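Local coordinates for glutathione S-transferase family protein (Pseudomonas putida, PDB 3LXZ), which probably conjugates reduced glutathione to a wide range of hydrophobic electrophiles, giving S-substituted glutathione, at residues L19-L22 against T27-E30; Y109-F114 against L121-A126; G141-Y146 against A180-A185; T32-Q37 against P210-M215; I66-E71 against K89-L94. All blocks are in the same frame, centred on the assembly; numbering follows the deposited sequence. Where two conformers were deposited one is given.

Contact 1: L19-L22 against T27-E30; sequences LALL and TFEE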
# COMPACT_ATOMS: atom_id res chain seq x y z
N LEU A 19 17.21 8.70 -2.16
CA LEU A 19 17.97 8.07 -3.24
C LEU A 19 17.42 8.40 -4.62
O LEU A 19 18.20 8.62 -5.55
CB LEU A 19 18.08 6.56 -3.05
CG LEU A 19 19.00 5.78 -3.99
CD1 LEU A 19 20.42 6.40 -4.04
CD2 LEU A 19 19.05 4.33 -3.50
N ALA A 20 16.08 8.44 -4.76
CA ALA A 20 15.46 8.71 -6.06
C ALA A 20 15.87 10.11 -6.51
O ALA A 20 16.25 10.30 -7.66
CB ALA A 20 13.91 8.62 -5.96
N LEU A 21 15.80 11.07 -5.59
CA LEU A 21 16.14 12.47 -5.89
C LEU A 21 17.62 12.57 -6.28
O LEU A 21 17.96 13.28 -7.22
CB LEU A 21 15.82 13.40 -4.71
CG LEU A 21 14.32 13.57 -4.38
CD1 LEU A 21 14.10 14.20 -3.03
CD2 LEU A 21 13.65 14.38 -5.46
N LEU A 22 18.48 11.87 -5.54
CA LEU A 22 19.94 11.90 -5.82
C LEU A 22 20.26 11.21 -7.16
O LEU A 22 21.08 11.72 -7.95
CB LEU A 22 20.70 11.26 -4.66
CG LEU A 22 20.89 12.08 -3.39
CD1 LEU A 22 21.30 11.19 -2.24
CD2 LEU A 22 21.91 13.23 -3.58
N THR A 27 17.61 18.89 -7.34
CA THR A 27 17.84 19.74 -6.17
C THR A 27 16.72 19.53 -5.16
O THR A 27 15.55 19.46 -5.55
CB THR A 27 17.85 21.23 -6.56
OG1 THR A 27 18.84 21.44 -7.56
CG2 THR A 27 18.18 22.10 -5.35
N PHE A 28 17.09 19.40 -3.89
CA PHE A 28 16.13 19.31 -2.80
C PHE A 28 16.70 19.76 -1.48
O PHE A 28 17.90 19.67 -1.24
CB PHE A 28 15.59 17.87 -2.68
CG PHE A 28 16.61 16.85 -2.28
CD1 PHE A 28 17.49 16.31 -3.23
CD2 PHE A 28 16.68 16.38 -0.96
CE1 PHE A 28 18.44 15.35 -2.86
CE2 PHE A 28 17.62 15.42 -0.58
CZ PHE A 28 18.50 14.89 -1.54
N GLU A 29 15.83 20.21 -0.59
CA GLU A 29 16.23 20.63 0.73
C GLU A 29 15.68 19.62 1.74
O GLU A 29 14.52 19.21 1.64
CB GLU A 29 15.71 22.06 0.99
CG GLU A 29 15.95 22.61 2.39
CD GLU A 29 15.18 23.93 2.64
OE1 GLU A 29 14.73 24.58 1.67
OE2 GLU A 29 15.03 24.30 3.83
N GLU A 30 16.52 19.22 2.68
CA GLU A 30 16.13 18.28 3.72
C GLU A 30 15.64 19.03 4.93
O GLU A 30 16.31 19.96 5.37
CB GLU A 30 17.29 17.37 4.09
CG GLU A 30 17.77 16.52 2.93
CD GLU A 30 18.83 15.54 3.34
OE1 GLU A 30 19.99 15.76 2.98
OE2 GLU A 30 18.50 14.57 4.06
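One face of the Phe28 ring is roofed by Leu21, and Leu22 meets the same ring at its edge. The CD1 methyl of Leu21 lies over the ring in a CH-pi contact, 4.0 Å from the centroid and 22° off the ring normal. Leu21 CD1 is displaced toward the rim, 3.7 Å from Phe28 CG. Nearer the backbone, Leu21 CB approaches Phe28 CD1 to 3.7 Å, so the methylene and one methyl follow the ring together. Leu22 comes in near the ring plane and at about a right angle to the aromatic side chain, its branch carbon CG 4.1 Å from Phe28 CE1. The ring is directed at the helix by its first torsion, CG lying between the backbone N and the carbonyl carbon (chi1 65°). All three side chains are hydrocarbon, and the contact is held by dispersion, through the CH-pi contact and apolar packing. It joins helix 12-23, near its C-terminal end, to strand 28-32, within the beta-alpha-beta unit that opens the thioredoxin-like domain. Beyond it, Leu21 also packs on Ile70 of helix 63-73, Leu22 reaches Arg200 of helix 198-218, and the backbone of Glu29 is hydrogen-bonded to Leu3 and Leu5 of the parallel neighbour, strand 3-7.

Contact 2: Y109-F114 against L121-A126; sequences YAESFF and LIKEKA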
# COMPACT_ATOMS: atom_id res chain seq x y z
N TYR A 109 10.31 -4.10 14.64
CA TYR A 109 11.44 -3.16 14.80
C TYR A 109 11.66 -2.78 16.27
O TYR A 109 12.79 -2.50 16.68
CB TYR A 109 11.29 -1.87 13.97
CG TYR A 109 11.35 -2.02 12.44
CD1 TYR A 109 11.80 -3.19 11.83
CD2 TYR A 109 10.98 -0.95 11.63
CE1 TYR A 109 11.84 -3.30 10.42
CE2 TYR A 109 11.03 -1.03 10.23
CZ TYR A 109 11.46 -2.20 9.63
OH TYR A 109 11.47 -2.27 8.25
N ALA A 110 10.58 -2.80 17.06
CA ALA A 110 10.70 -2.57 18.50
C ALA A 110 11.76 -3.48 19.10
O ALA A 110 12.60 -3.02 19.87
CB ALA A 110 9.36 -2.73 19.20
N GLU A 111 11.74 -4.76 18.75
CA GLU A 111 12.68 -5.73 19.31
C GLU A 111 14.04 -5.68 18.63
O GLU A 111 15.08 -5.68 19.31
CB GLU A 111 12.11 -7.14 19.25
CG GLU A 111 12.98 -8.16 19.96
CD GLU A 111 12.30 -9.50 20.15
OE1 GLU A 111 13.01 -10.52 20.09
OE2 GLU A 111 11.07 -9.55 20.36
N SER A 112 14.05 -5.64 17.31
CA SER A 112 15.30 -5.77 16.56
C SER A 112 16.20 -4.54 16.69
O SER A 112 17.43 -4.66 16.66
CB SER A 112 15.01 -6.06 15.10
OG SER A 112 14.24 -5.01 14.56
N PHE A 113 15.58 -3.37 16.82
CA PHE A 113 16.36 -2.15 16.90
C PHE A 113 16.32 -1.42 18.23
O PHE A 113 17.30 -0.79 18.59
CB PHE A 113 16.09 -1.24 15.69
CG PHE A 113 16.31 -1.96 14.37
CD1 PHE A 113 17.54 -2.55 14.07
CD2 PHE A 113 15.26 -2.11 13.46
CE1 PHE A 113 17.75 -3.25 12.86
CE2 PHE A 113 15.45 -2.80 12.25
CZ PHE A 113 16.70 -3.37 11.95
N PHE A 114 15.22 -1.52 18.97
CA PHE A 114 15.12 -0.82 20.26
C PHE A 114 15.25 -1.76 21.47
O PHE A 114 15.03 -1.33 22.60
CB PHE A 114 13.83 0.00 20.34
CG PHE A 114 13.66 1.01 19.23
CD1 PHE A 114 14.08 2.33 19.40
CD2 PHE A 114 13.09 0.64 18.01
CE1 PHE A 114 13.94 3.27 18.38
CE2 PHE A 114 12.93 1.58 16.98
CZ PHE A 114 13.36 2.90 17.17
N LEU A 121 2.48 -13.37 19.83
CA LEU A 121 1.49 -13.46 18.75
C LEU A 121 1.92 -12.59 17.54
O LEU A 121 1.68 -12.93 16.38
CB LEU A 121 0.14 -12.95 19.26
CG LEU A 121 -1.19 -13.64 19.06
CD1 LEU A 121 -1.25 -14.91 19.93
CD2 LEU A 121 -2.37 -12.67 19.37
N ILE A 122 2.54 -11.46 17.84
CA ILE A 122 3.01 -10.54 16.81
C ILE A 122 4.20 -11.16 16.07
O ILE A 122 4.31 -11.04 14.84
CB ILE A 122 3.36 -9.15 17.42
CG1 ILE A 122 2.07 -8.41 17.81
CG2 ILE A 122 4.18 -8.30 16.40
CD1 ILE A 122 2.28 -7.18 18.75
N LYS A 123 5.07 -11.85 16.79
CA LYS A 123 6.23 -12.53 16.17
C LYS A 123 5.81 -13.66 15.22
O LYS A 123 6.31 -13.75 14.08
CB LYS A 123 7.21 -13.03 17.26
CG LYS A 123 8.05 -11.89 17.88
CD LYS A 123 9.22 -12.40 18.73
CE LYS A 123 8.85 -12.53 20.20
NZ LYS A 123 10.04 -12.20 21.09
N GLU A 124 4.88 -14.49 15.69
CA GLU A 124 4.31 -15.57 14.89
C GLU A 124 3.75 -15.05 13.60
O GLU A 124 4.00 -15.62 12.55
CB GLU A 124 3.21 -16.31 15.65
CG GLU A 124 3.71 -17.04 16.85
CD GLU A 124 2.62 -17.68 17.74
OE1 GLU A 124 1.39 -17.37 17.60
OE2 GLU A 124 3.04 -18.50 18.58
N LYS A 125 2.98 -13.96 13.68
CA LYS A 125 2.34 -13.42 12.50
C LYS A 125 3.40 -12.84 11.56
O LYS A 125 3.34 -13.06 10.35
CB LYS A 125 1.23 -12.41 12.88
CG LYS A 125 0.51 -11.74 11.72
CD LYS A 125 0.10 -12.73 10.62
CE LYS A 125 -0.89 -12.12 9.64
NZ LYS A 125 -2.28 -12.31 10.10
N ALA A 126 4.39 -12.14 12.11
CA ALA A 126 5.48 -11.61 11.29
C ALA A 126 6.26 -12.70 10.57
O ALA A 126 6.58 -12.55 9.41
CB ALA A 126 6.41 -10.73 12.09
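Glu111 and Lys123 reach toward each other from two successive helices, and their side chains cross at about a right angle. The carboxylate is carried out on a straight arm, CG anti to the backbone N (chi1 -174°) and the chain extended beyond it. The lysine is bent at chi3 and chi4, and this turns its ammonium group toward the acid. Lys123 NZ donates to Glu111 OE2 at 2.9 Å, using the syn lone pair of that oxygen, on the side of Glu111 OE1. The second oxygen stays farther off, with Glu111 OE1 3.6 Å from Lys123 NZ, so the salt bridge is one-sided. With 9.9 Å between the CA atoms of Glu111 and Lys123, these two side chains span the gap between the two segments, in the all-helical C-terminal domain. Glu111 OE2 also accepts from the backbone N of Val118. With an alanine in place of Glu111, the Lys123 ammonium and the Val118 amide would probably both lose their shared acceptor. One carboxylate oxygen thus serves a charge and a backbone N-H together, tying the Lys123 side chain of helix 120-140 and the connection at Val118 to one point on helix 109-114, at the protein surface.

Contact 3: G141-Y146 against A180-A185; sequences GRFAPY and ADFPQA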
# COMPACT_ATOMS: atom_id res chain seq x y z
N GLY A 141 9.57 -11.46 -8.88
CA GLY A 141 10.72 -10.61 -9.23
C GLY A 141 11.51 -11.20 -10.38
O GLY A 141 11.58 -12.41 -10.52
N ARG A 142 12.07 -10.35 -11.23
CA ARG A 142 12.89 -10.83 -12.34
C ARG A 142 14.36 -10.97 -11.93
O ARG A 142 15.01 -11.96 -12.27
CB ARG A 142 12.78 -9.90 -13.54
CG ARG A 142 11.54 -10.10 -14.43
CD ARG A 142 10.23 -9.93 -13.68
NE ARG A 142 9.13 -9.70 -14.62
CZ ARG A 142 7.86 -10.06 -14.45
NH1 ARG A 142 7.44 -10.72 -13.35
NH2 ARG A 142 7.00 -9.76 -15.42
N PHE A 143 14.85 -10.00 -11.18
CA PHE A 143 16.24 -9.99 -10.68
C PHE A 143 17.23 -10.17 -11.82
O PHE A 143 17.99 -11.15 -11.86
CB PHE A 143 16.42 -11.05 -9.61
CG PHE A 143 15.71 -10.72 -8.35
CD1 PHE A 143 16.25 -9.80 -7.48
CD2 PHE A 143 14.47 -11.31 -8.06
CE1 PHE A 143 15.58 -9.48 -6.30
CE2 PHE A 143 13.80 -11.03 -6.90
CZ PHE A 143 14.35 -10.09 -6.01
N ALA A 144 17.23 -9.23 -12.73
CA ALA A 144 17.97 -9.39 -13.96
C ALA A 144 18.95 -8.26 -14.25
O ALA A 144 19.15 -7.93 -15.40
CB ALA A 144 16.99 -9.57 -15.16
N PRO A 145 19.65 -7.74 -13.23
CA PRO A 145 19.78 -8.12 -11.81
C PRO A 145 18.75 -7.44 -10.90
O PRO A 145 18.55 -7.87 -9.76
CB PRO A 145 21.17 -7.61 -11.45
CG PRO A 145 21.33 -6.40 -12.34
CD PRO A 145 20.69 -6.78 -13.64
N TYR A 146 18.15 -6.37 -11.41
CA TYR A 146 17.21 -5.56 -10.64
C TYR A 146 15.85 -6.23 -10.45
O TYR A 146 15.52 -7.20 -11.15
CB TYR A 146 17.06 -4.18 -11.29
CG TYR A 146 18.36 -3.48 -11.49
CD1 TYR A 146 18.91 -2.72 -10.47
CD2 TYR A 146 19.06 -3.56 -12.70
CE1 TYR A 146 20.13 -2.07 -10.63
CE2 TYR A 146 20.28 -2.90 -12.87
CZ TYR A 146 20.80 -2.17 -11.82
OH TYR A 146 22.00 -1.50 -11.96
N ALA A 180 19.81 -16.03 2.95
CA ALA A 180 20.70 -17.21 2.80
C ALA A 180 20.29 -18.16 1.67
O ALA A 180 21.15 -18.79 1.07
CB ALA A 180 20.82 -17.97 4.13
N ASP A 181 18.97 -18.26 1.43
CA ASP A 181 18.42 -19.10 0.36
C ASP A 181 17.76 -18.32 -0.79
O ASP A 181 16.91 -18.86 -1.52
CB ASP A 181 17.44 -20.12 0.94
CG ASP A 181 18.04 -21.51 1.01
OD1 ASP A 181 19.21 -21.64 1.45
OD2 ASP A 181 17.36 -22.48 0.59
N PHE A 182 18.17 -17.06 -0.97
CA PHE A 182 17.58 -16.18 -1.99
C PHE A 182 18.74 -15.45 -2.66
O PHE A 182 18.90 -14.24 -2.46
CB PHE A 182 16.67 -15.14 -1.30
CG PHE A 182 15.67 -14.46 -2.21
CD1 PHE A 182 15.78 -14.55 -3.60
CD2 PHE A 182 14.61 -13.71 -1.66
CE1 PHE A 182 14.85 -13.95 -4.43
CE2 PHE A 182 13.68 -13.07 -2.48
CZ PHE A 182 13.80 -13.18 -3.87
N PRO A 183 19.58 -16.18 -3.43
CA PRO A 183 20.79 -15.56 -3.94
C PRO A 183 20.57 -14.40 -4.89
O PRO A 183 21.43 -13.51 -4.95
CB PRO A 183 21.49 -16.70 -4.68
CG PRO A 183 20.44 -17.75 -4.90
CD PRO A 183 19.58 -17.64 -3.69
N GLN A 184 19.47 -14.44 -5.66
CA GLN A 184 19.07 -13.32 -6.53
C GLN A 184 19.02 -12.02 -5.72
O GLN A 184 19.53 -10.97 -6.16
CB GLN A 184 17.63 -13.54 -7.10
CG GLN A 184 17.44 -14.70 -8.03
CD GLN A 184 17.29 -16.06 -7.33
OE1 GLN A 184 17.31 -16.17 -6.10
NE2 GLN A 184 17.15 -17.12 -8.14
N ALA A 185 18.39 -12.11 -4.55
CA ALA A 185 18.14 -10.95 -3.72
C ALA A 185 19.45 -10.56 -3.02
O ALA A 185 19.77 -9.39 -2.89
CB ALA A 185 17.04 -11.26 -2.70
O HOH W 1 20.17 -9.91 -8.74
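Phe143 lays one face of its ring against Gln184, whose CB sits above it in a CH-pi contact, 4.1 Å from the centroid and 28° off the normal. The nearest ring atom to this methylene is Phe143 CG, 3.6 Å from Gln184 CB. Beyond CB the glutamine bends at chi2 (80°), carrying its amide away from the loop, so it is the aliphatic root of the side chain, not the amide, that lies over the ring. The far end of the ring meets Phe182 in an offset edge-to-face pair, the edge of Phe182 turned to the face of Phe143, with planes at 70° and centroids 5.4 Å apart. The closest approach is between Phe143 CE2 and Phe182 CZ, 3.7 Å. Here the loop after helix 120-140 is joined to the start of helix 183-193 in the helical C-terminal domain of the glutathione transferase fold, with Phe182 in the N-cap position of the second helix. Phe143 CE1 also touches the backbone of that helix, 3.9 Å from Ala185 CA. A water beside the aromatic cluster donates to Pro145 O at 2.8 Å and to Gln184 O at 2.9 Å, linking the residue after a cis peptide bond to the first turn of the helix. Leu137 of helix 120-140 packs on both phenylalanines, and Lys138 makes a cation-pi contact with the Phe182 ring.

Contact 4: T32-Q37 against P210-M215; sequences TFYGGQ and PAFMEM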
# COMPACT_ATOMS: atom_id res chain seq x y z
N THR A 32 14.35 18.25 8.88
CA THR A 32 14.21 17.26 9.97
C THR A 32 12.77 17.29 10.50
O THR A 32 12.27 18.35 10.89
CB THR A 32 15.24 17.52 11.10
OG1 THR A 32 16.55 17.62 10.53
CG2 THR A 32 15.25 16.36 12.14
N PHE A 33 12.14 16.12 10.53
CA PHE A 33 10.70 15.95 10.80
C PHE A 33 10.52 14.47 11.12
O PHE A 33 10.90 13.61 10.34
CB PHE A 33 9.86 16.34 9.57
CG PHE A 33 8.38 16.02 9.71
CD1 PHE A 33 7.52 16.81 10.48
CD2 PHE A 33 7.85 14.94 9.04
CE1 PHE A 33 6.14 16.51 10.59
CE2 PHE A 33 6.48 14.63 9.15
CZ PHE A 33 5.63 15.42 9.93
N TYR A 34 9.97 14.17 12.30
CA TYR A 34 9.85 12.79 12.72
C TYR A 34 8.40 12.28 12.66
O TYR A 34 8.13 11.13 13.06
CB TYR A 34 10.35 12.66 14.15
CG TYR A 34 11.83 12.95 14.32
CD1 TYR A 34 12.80 12.02 13.91
CD2 TYR A 34 12.25 14.16 14.89
CE1 TYR A 34 14.18 12.28 14.10
CE2 TYR A 34 13.61 14.43 15.08
CZ TYR A 34 14.56 13.50 14.68
OH TYR A 34 15.92 13.79 14.90
N GLY A 35 7.49 13.12 12.19
CA GLY A 35 6.07 12.76 12.08
C GLY A 35 5.50 12.45 13.43
O GLY A 35 5.73 13.21 14.39
N GLY A 36 4.77 11.35 13.54
CA GLY A 36 4.10 11.02 14.80
C GLY A 36 2.75 11.74 14.93
O GLY A 36 2.27 12.43 14.00
N GLN A 37 2.15 11.59 16.09
CA GLN A 37 0.74 11.96 16.32
C GLN A 37 0.48 13.33 16.94
O GLN A 37 -0.68 13.66 17.25
CB GLN A 37 0.06 10.86 17.16
CG GLN A 37 0.23 9.45 16.60
CD GLN A 37 -0.27 9.36 15.17
OE1 GLN A 37 -1.34 9.89 14.84
NE2 GLN A 37 0.51 8.71 14.30
N PRO A 210 22.14 9.85 16.64
CA PRO A 210 22.03 10.19 18.06
C PRO A 210 20.81 11.08 18.36
O PRO A 210 20.13 10.91 19.39
CB PRO A 210 23.35 10.93 18.33
CG PRO A 210 24.32 10.37 17.32
CD PRO A 210 23.47 10.17 16.09
N ALA A 211 20.49 12.01 17.46
CA ALA A 211 19.31 12.86 17.71
C ALA A 211 18.03 12.07 17.64
O ALA A 211 17.12 12.26 18.46
CB ALA A 211 19.26 14.00 16.72
N PHE A 212 17.94 11.19 16.65
CA PHE A 212 16.79 10.30 16.55
C PHE A 212 16.60 9.50 17.85
O PHE A 212 15.52 9.51 18.45
CB PHE A 212 16.90 9.39 15.32
CG PHE A 212 15.82 8.37 15.25
CD1 PHE A 212 14.49 8.77 15.11
CD2 PHE A 212 16.12 7.02 15.36
CE1 PHE A 212 13.47 7.83 15.04
CE2 PHE A 212 15.08 6.05 15.32
CZ PHE A 212 13.77 6.46 15.15
N MSE A 213 17.67 8.88 18.33
CA MSE A 213 17.55 8.09 19.56
C MSE A 213 17.21 8.94 20.79
O MSE A 213 16.51 8.48 21.71
CB MSE A 213 18.82 7.28 19.81
CG MSE A 213 19.14 6.29 18.72
SE MSE A 213 17.74 4.93 18.43
CE MSE A 213 17.71 4.23 20.26
N GLU A 214 17.70 10.18 20.82
CA GLU A 214 17.37 11.10 21.90
C GLU A 214 15.88 11.46 21.83
O GLU A 214 15.21 11.52 22.86
CB GLU A 214 18.25 12.36 21.82
CG GLU A 214 18.15 13.30 23.03
CD GLU A 214 18.74 12.71 24.30
OE1 GLU A 214 19.75 11.96 24.24
OE2 GLU A 214 18.20 12.98 25.38
N MSE A 215 15.37 11.69 20.62
CA MSE A 215 13.95 11.95 20.41
C MSE A 215 13.13 10.76 20.96
O MSE A 215 12.14 10.94 21.68
CB MSE A 215 13.67 12.19 18.92
CG MSE A 215 12.26 12.65 18.59
SE MSE A 215 10.96 11.15 18.46
CE MSE A 215 11.81 10.19 16.99
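Met215, a selenomethionine here, folds back over the face of the Tyr34 ring to make a Met-aromatic contact. Its CG stands 4.2 Å from the ring centroid and 20° off the normal, while the selenium lies above the same face at a distance, 5.0 Å from the centroid. Bends at chi2 and chi3 bring the terminal methyl down again, so that Met215 CE comes within 3.7 Å of Tyr34 CD1. Methylene and methyl thus both touch the ring, with the selenium bridging above. The two side chains slide past each other in opposite directions, the tyrosine reaching from its loop toward the helix and the methionine from the helix toward the loop. Phe212, one turn earlier on the helix, presents its edge, with Phe212 CD1 3.7 Å from Tyr34 CE1. Its CG is anti to the backbone N (chi1 174°), which sets its edge alongside the CD1-CE1 side of the tyrosine ring. At the phenol end, Tyr34 OH lies 3.8 Å from the CB of Ala211. Were Tyr34 an alanine, the Met215 side chain would probably lose the surface it lies on, and a gap would open between the loop and the helix. Phe8, also of the N-terminal domain, stacks on Phe212 and meets the Tyr34 ring with planes at about 45°, completing an aromatic group that spans the interface. The contact belongs to the domain interface of the glutathione transferase fold, where the last long helix packs on the thioredoxin-like domain near the glutathione-binding residues Ser11 and Val50.

Contact 5: I66-E71 against K89-L94; sequences ILDYIE and KVRELL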
# COMPACT_ATOMS: atom_id res chain seq x y z
N ILE A 66 4.78 9.69 -3.40
CA ILE A 66 5.84 10.67 -3.65
C ILE A 66 6.72 10.30 -4.85
O ILE A 66 6.99 11.13 -5.75
CB ILE A 66 6.67 10.91 -2.38
CG1 ILE A 66 5.84 11.65 -1.36
CG2 ILE A 66 7.93 11.71 -2.69
CD1 ILE A 66 6.36 11.46 0.10
N LEU A 67 7.13 9.03 -4.89
CA LEU A 67 8.00 8.56 -5.98
C LEU A 67 7.30 8.66 -7.35
O LEU A 67 7.93 9.07 -8.35
CB LEU A 67 8.49 7.11 -5.72
CG LEU A 67 9.39 6.87 -4.53
CD1 LEU A 67 9.63 5.38 -4.34
CD2 LEU A 67 10.70 7.61 -4.82
N ASP A 68 6.00 8.35 -7.39
CA ASP A 68 5.24 8.45 -8.62
C ASP A 68 5.11 9.89 -9.10
O ASP A 68 5.25 10.14 -10.31
CB ASP A 68 3.84 7.85 -8.45
CG ASP A 68 3.80 6.34 -8.67
OD1 ASP A 68 4.78 5.73 -9.19
OD2 ASP A 68 2.75 5.77 -8.30
N TYR A 69 4.84 10.81 -8.17
CA TYR A 69 4.81 12.24 -8.45
C TYR A 69 6.15 12.71 -8.98
O TYR A 69 6.18 13.41 -9.98
CB TYR A 69 4.45 13.04 -7.21
CG TYR A 69 4.38 14.53 -7.45
CD1 TYR A 69 3.27 15.12 -8.03
CD2 TYR A 69 5.43 15.36 -7.07
CE1 TYR A 69 3.21 16.52 -8.24
CE2 TYR A 69 5.39 16.74 -7.28
CZ TYR A 69 4.26 17.30 -7.86
OH TYR A 69 4.22 18.66 -8.05
N ILE A 70 7.25 12.29 -8.35
CA ILE A 70 8.58 12.68 -8.83
C ILE A 70 8.85 12.21 -10.27
O ILE A 70 9.33 13.01 -11.10
CB ILE A 70 9.68 12.25 -7.85
CG1 ILE A 70 9.59 13.05 -6.56
CG2 ILE A 70 11.09 12.50 -8.43
CD1 ILE A 70 10.49 12.50 -5.44
N GLU A 71 8.54 10.95 -10.57
CA GLU A 71 8.70 10.43 -11.94
C GLU A 71 7.99 11.27 -13.02
O GLU A 71 8.56 11.59 -14.07
CB GLU A 71 8.23 8.98 -12.05
CG GLU A 71 9.25 7.93 -11.64
CD GLU A 71 10.67 8.23 -12.15
OE1 GLU A 71 11.46 8.64 -11.30
OE2 GLU A 71 10.98 8.08 -13.38
N LYS A 89 4.00 -3.30 -13.65
CA LYS A 89 4.75 -4.40 -13.04
C LYS A 89 5.76 -3.90 -12.01
O LYS A 89 5.89 -4.51 -10.95
CB LYS A 89 5.46 -5.27 -14.11
CG LYS A 89 4.51 -6.21 -14.84
CD LYS A 89 3.84 -7.24 -13.88
CE LYS A 89 4.84 -8.17 -13.27
NZ LYS A 89 4.16 -9.41 -12.72
N VAL A 90 6.42 -2.78 -12.28
CA VAL A 90 7.30 -2.14 -11.26
C VAL A 90 6.47 -1.79 -10.04
O VAL A 90 6.86 -2.09 -8.88
CB VAL A 90 7.94 -0.87 -11.77
CG1 VAL A 90 8.60 -0.07 -10.61
CG2 VAL A 90 8.98 -1.22 -12.82
N ARG A 91 5.33 -1.15 -10.27
CA ARG A 91 4.46 -0.75 -9.16
C ARG A 91 3.88 -1.90 -8.36
O ARG A 91 3.75 -1.80 -7.13
CB ARG A 91 3.38 0.20 -9.64
CG ARG A 91 3.99 1.55 -10.04
CD ARG A 91 3.04 2.44 -10.79
NE ARG A 91 3.61 3.76 -10.98
CZ ARG A 91 3.70 4.39 -12.16
NH1 ARG A 91 3.24 3.85 -13.27
NH2 ARG A 91 4.27 5.59 -12.20
N GLU A 92 3.50 -2.98 -9.05
CA GLU A 92 3.11 -4.25 -8.38
C GLU A 92 4.22 -4.79 -7.46
O GLU A 92 4.00 -5.08 -6.28
CB GLU A 92 2.67 -5.29 -9.40
CG GLU A 92 2.16 -6.60 -8.80
CD GLU A 92 2.14 -7.73 -9.82
OE1 GLU A 92 3.12 -7.85 -10.62
OE2 GLU A 92 1.14 -8.50 -9.84
N LEU A 93 5.43 -4.92 -8.00
CA LEU A 93 6.56 -5.32 -7.18
C LEU A 93 6.87 -4.38 -5.99
O LEU A 93 7.11 -4.85 -4.85
CB LEU A 93 7.81 -5.50 -8.08
CG LEU A 93 7.73 -6.78 -8.93
CD1 LEU A 93 8.69 -6.71 -10.14
CD2 LEU A 93 8.02 -8.06 -8.13
N LEU A 94 6.88 -3.07 -6.24
CA LEU A 94 7.07 -2.11 -5.16
C LEU A 94 6.01 -2.30 -4.05
O LEU A 94 6.34 -2.34 -2.86
CB LEU A 94 7.03 -0.67 -5.68
CG LEU A 94 7.37 0.45 -4.67
CD1 LEU A 94 7.82 1.65 -5.48
CD2 LEU A 94 6.14 0.89 -3.80
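Asp68 and Arg91 form a salt bridge across the interface between the thioredoxin-like domain and the helical domain of the glutathione transferase fold, linking helix 63-73 to helix 84-106. The arginine is stretched out from CG to NE, which takes its guanidinium across to the acid although its root does not point there. Asp68 has its CG beside the backbone N, and its carboxylate comes from the opposite direction. The grip is side-on and falls on a single oxygen: Arg91 NE donates to Asp68 OD1 at 2.9 Å with an N-H...O angle of 155°, and Arg91 NH2 donates to the same Asp68 OD1 at 3.1 Å, less straight at 143°. That oxygen lies in the guanidinium plane, at its edge. Seen from the acid, however, both nitrogens stand above the carboxylate plane on the same face, for the two flat groups are turned 75° against each other. The pair is therefore not the coplanar two-oxygen kind.

Alongside, Leu67 and Leu94 bring their CD1 methyls to 4.3 Å, the apolar part of the contact; Leu94 also packs on Leu154 and Met158 of helix 154-174. Leu67 is next to Thr63, a glutathione-binding residue. On helix 84-106, Glu92 OE2 is hydrogen-bonded to Ser61 of the second subunit, while its other oxygen, Glu92 OE1, accepts from Lys89 NZ at 2.8 Å through the syn lone pair.

From the N terminus, contact 1 closes a short loop between helix 12-23 and strand 28-32. Directly after it, 32-37 opens contact 4, whose partner 210-215 lies near the C terminus; contacts 2, 3 and 5 all nest inside this large loop, following one another without crossing. Contact 5 comes first and ties the two domains together, then contact 2 joins successive helices, and contact 3 closes a longer excursion containing helix 154-174. Contacts 1 and 5 touch through Ala20 and Leu67, contacts 2 and 4 through Phe114 and Phe212, and contacts 3 and 5 through Gly141 and Leu93. Contacts 4 and 5 both bridge the domains, about 27 Å apart between centres.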